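Local structure of Pex (Synechococcus elongatus PCC 7942, 2E1N) at residues Gln116-Glu119 with Arg120-Ser124. The protein modifies the cyanobacterial circadian clock as a period extender, and probably acts by binding DNA through a winged-helix domain of the PadR-like family. Sequence-based numbering, arbitrary orientation.
Sequences QLWE and RYLSS
Four successive i to i+4 hydrogen bonds join Gln-116–Glu-119 to Arg-120–Ser-123 in the last turns of helix 110-123, running from Arg-120 N to Gln-116 O (2.9 Å) through to Ser-123 N to Glu-119 O (3.2 Å). One turn apart, Trp-118 and Leu-122 make the main side-chain contact. A chi1 of 173° sets Trp-118 CG opposite the backbone N and sends the indole outward, leaning toward the next turn, where Leu-122 lays CD1 over one face, a CH-pi contact 3.9 Å from the centroid of the five-membered ring. CD1 sits off centre toward the rim, 3.5 Å from Trp-118 NE1, while Leu-122 CD2 reaches the six-membered ring at Trp-118 CZ2 (4.0 Å). Bent at chi2, Glu-119 brings OE2 into van der Waals contact with Leu-122 CD1 (4.0 Å). Trp-118 also packs on Cys-37 and Ala-41 of helix 32-43 and meets the Tyr-38 ring with the planes at about 60°. Replacing Trp-118 with alanine is likely to strip the Leu-122 methyls of the flat surface they rest on and to leave a gap against helix 32-43. Helix 110-123 follows the hairpin of strands 84-89 and 98-103, consistent with the wing of a PadR-like winged-helix fold; its last turns lie between helix 32-43 and, through Leu-117 and Tyr-121, Phe-22 on helix 15-23 of the second subunit.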
ATOM      1  N   GLN B 116     -14.955 -12.276  -2.242  1.00 38.62           N
ATOM      2  CA  GLN B 116     -15.482 -10.982  -2.689  1.00 40.03           C
ATOM      3  C   GLN B 116     -14.685  -9.805  -2.143  1.00 39.79           C
ATOM      4  O   GLN B 116     -14.471  -8.819  -2.848  1.00 40.18           O
ATOM      5  CB  GLN B 116     -16.941 -10.843  -2.265  1.00 40.39           C
ATOM      6  CG  GLN B 116     -17.905 -11.773  -2.988  1.00 44.10           C
ATOM      7  CD  GLN B 116     -19.334 -11.308  -2.888  1.00 47.13           C
ATOM      8  OE1 GLN B 116     -19.640 -10.154  -3.212  1.00 55.70           O
ATOM      9  NE2 GLN B 116     -20.216 -12.180  -2.437  1.00 49.77           N
ATOM     10  N   LEU B 117     -14.243  -9.895  -0.889  1.00 39.57           N
ATOM     11  CA  LEU B 117     -13.485  -8.819  -0.271  1.00 39.43           C
ATOM     12  C   LEU B 117     -12.130  -8.602  -0.996  1.00 40.01           C
ATOM     13  O   LEU B 117     -11.651  -7.470  -1.109  1.00 39.98           O
ATOM     14  CB  LEU B 117     -13.254  -9.087   1.210  1.00 39.88           C
ATOM     15  CG  LEU B 117     -14.463  -9.118   2.156  1.00 39.83           C
ATOM     16  CD1 LEU B 117     -13.987  -9.539   3.538  1.00 40.58           C
ATOM     17  CD2 LEU B 117     -15.158  -7.781   2.212  1.00 44.88           C
ATOM     18  N   TRP B 118     -11.510  -9.689  -1.460  1.00 39.80           N
ATOM     19  CA  TRP B 118     -10.327  -9.605  -2.315  1.00 40.02           C
ATOM     20  C   TRP B 118     -10.618  -8.844  -3.611  1.00 41.22           C
ATOM     21  O   TRP B 118      -9.969  -7.827  -3.911  1.00 40.48           O
ATOM     22  CB  TRP B 118      -9.827 -11.023  -2.626  1.00 40.15           C
ATOM     23  CG  TRP B 118      -8.729 -11.129  -3.621  1.00 37.79           C
ATOM     24  CD1 TRP B 118      -8.776 -11.758  -4.841  1.00 38.12           C
ATOM     25  CD2 TRP B 118      -7.412 -10.626  -3.482  1.00 37.65           C
ATOM     26  NE1 TRP B 118      -7.567 -11.651  -5.473  1.00 38.80           N
ATOM     27  CE2 TRP B 118      -6.707 -10.972  -4.653  1.00 37.35           C
ATOM     28  CE3 TRP B 118      -6.753  -9.898  -2.480  1.00 38.32           C
ATOM     29  CZ2 TRP B 118      -5.392 -10.617  -4.852  1.00 38.86           C
ATOM     30  CZ3 TRP B 118      -5.456  -9.559  -2.676  1.00 41.13           C
ATOM     31  CH2 TRP B 118      -4.783  -9.910  -3.866  1.00 40.46           C
ATOM     32  N   GLU B 119     -11.607  -9.320  -4.345  1.00 42.75           N
ATOM     33  CA  GLU B 119     -11.911  -8.761  -5.664  1.00 45.78           C
ATOM     34  C   GLU B 119     -12.300  -7.283  -5.546  1.00 46.96           C
ATOM     35  O   GLU B 119     -11.858  -6.430  -6.347  1.00 46.59           O
ATOM     36  CB  GLU B 119     -13.017  -9.548  -6.364  1.00 46.48           C
ATOM     37  CG  GLU B 119     -12.772 -11.050  -6.537  1.00 49.24           C
ATOM     38  CD  GLU B 119     -11.600 -11.421  -7.481  1.00 54.34           C
ATOM     39  OE1 GLU B 119     -11.136 -12.588  -7.398  1.00 57.83           O
ATOM     40  OE2 GLU B 119     -11.161 -10.584  -8.307  1.00 57.28           O
ATOM     41  N   ARG B 120     -13.094  -6.966  -4.531  1.00 48.19           N
ATOM     42  CA  ARG B 120     -13.485  -5.569  -4.316  1.00 49.70           C
ATOM     43  C   ARG B 120     -12.248  -4.712  -4.020  1.00 49.93           C
ATOM     44  O   ARG B 120     -12.083  -3.633  -4.600  1.00 49.24           O
ATOM     45  CB  ARG B 120     -14.568  -5.456  -3.235  1.00 50.15           C
ATOM     46  CG  ARG B 120     -15.935  -5.968  -3.716  1.00 52.31           C
ATOM     47  CD  ARG B 120     -17.124  -5.317  -2.984  1.00 55.63           C
ATOM     48  NE  ARG B 120     -18.418  -5.950  -3.302  1.00 58.52           N
ATOM     49  CZ  ARG B 120     -19.455  -5.358  -3.917  1.00 60.08           C
ATOM     50  NH1 ARG B 120     -19.397  -4.097  -4.325  1.00 61.52           N
ATOM     51  NH2 ARG B 120     -20.575  -6.046  -4.135  1.00 61.16           N
ATOM     52  N   TYR B 121     -11.363  -5.218  -3.161  1.00 49.82           N
ATOM     53  CA  TYR B 121     -10.101  -4.559  -2.858  1.00 50.74           C
ATOM     54  C   TYR B 121      -9.279  -4.300  -4.125  1.00 51.67           C
ATOM     55  O   TYR B 121      -8.663  -3.230  -4.275  1.00 51.54           O
ATOM     56  CB  TYR B 121      -9.298  -5.411  -1.877  1.00 50.42           C
ATOM     57  CG  TYR B 121      -7.934  -4.876  -1.542  1.00 50.19           C
ATOM     58  CD1 TYR B 121      -7.744  -4.055  -0.440  1.00 49.18           C
ATOM     59  CD2 TYR B 121      -6.825  -5.217  -2.311  1.00 50.91           C
ATOM     60  CE1 TYR B 121      -6.504  -3.577  -0.118  1.00 49.73           C
ATOM     61  CE2 TYR B 121      -5.585  -4.743  -2.000  1.00 51.78           C
ATOM     62  CZ  TYR B 121      -5.430  -3.920  -0.902  1.00 51.76           C
ATOM     63  OH  TYR B 121      -4.174  -3.457  -0.577  1.00 54.13           O
ATOM     64  N   LEU B 122      -9.276  -5.266  -5.037  1.00 52.59           N
ATOM     65  CA  LEU B 122      -8.512  -5.123  -6.279  1.00 53.86           C
ATOM     66  C   LEU B 122      -9.005  -3.953  -7.130  1.00 55.74           C
ATOM     67  O   LEU B 122      -8.202  -3.188  -7.664  1.00 56.18           O
ATOM     68  CB  LEU B 122      -8.545  -6.408  -7.091  1.00 53.41           C
ATOM     69  CG  LEU B 122      -7.656  -7.504  -6.515  1.00 51.56           C
ATOM     70  CD1 LEU B 122      -7.746  -8.709  -7.388  1.00 49.31           C
ATOM     71  CD2 LEU B 122      -6.205  -7.008  -6.346  1.00 49.43           C
ATOM     72  N   SER B 123     -10.318  -3.810  -7.248  1.00 57.68           N
ATOM     73  CA  SER B 123     -10.880  -2.674  -7.991  1.00 59.07           C
ATOM     74  C   SER B 123     -10.712  -1.320  -7.268  1.00 60.26           C
ATOM     75  O   SER B 123     -10.765  -0.271  -7.910  1.00 60.62           O
ATOM     76  CB  SER B 123     -12.345  -2.929  -8.349  1.00 59.33           C
ATOM     77  OG  SER B 123     -13.019  -3.606  -7.312  1.00 59.90           O
ATOM     78  N   SER B 124     -10.488  -1.340  -5.956  1.00 61.45           N
ATOM     79  CA  SER B 124     -10.305  -0.114  -5.172  1.00 62.47           C
ATOM     80  C   SER B 124      -8.886   0.413  -5.220  1.00 63.29           C
ATOM     81  O   SER B 124      -8.650   1.459  -5.822  1.00 64.13           O
ATOM     82  CB  SER B 124     -10.683  -0.355  -3.716  1.00 62.62           C
ATOM     83  OG  SER B 124     -12.079  -0.514  -3.603  1.00 63.42           O
TER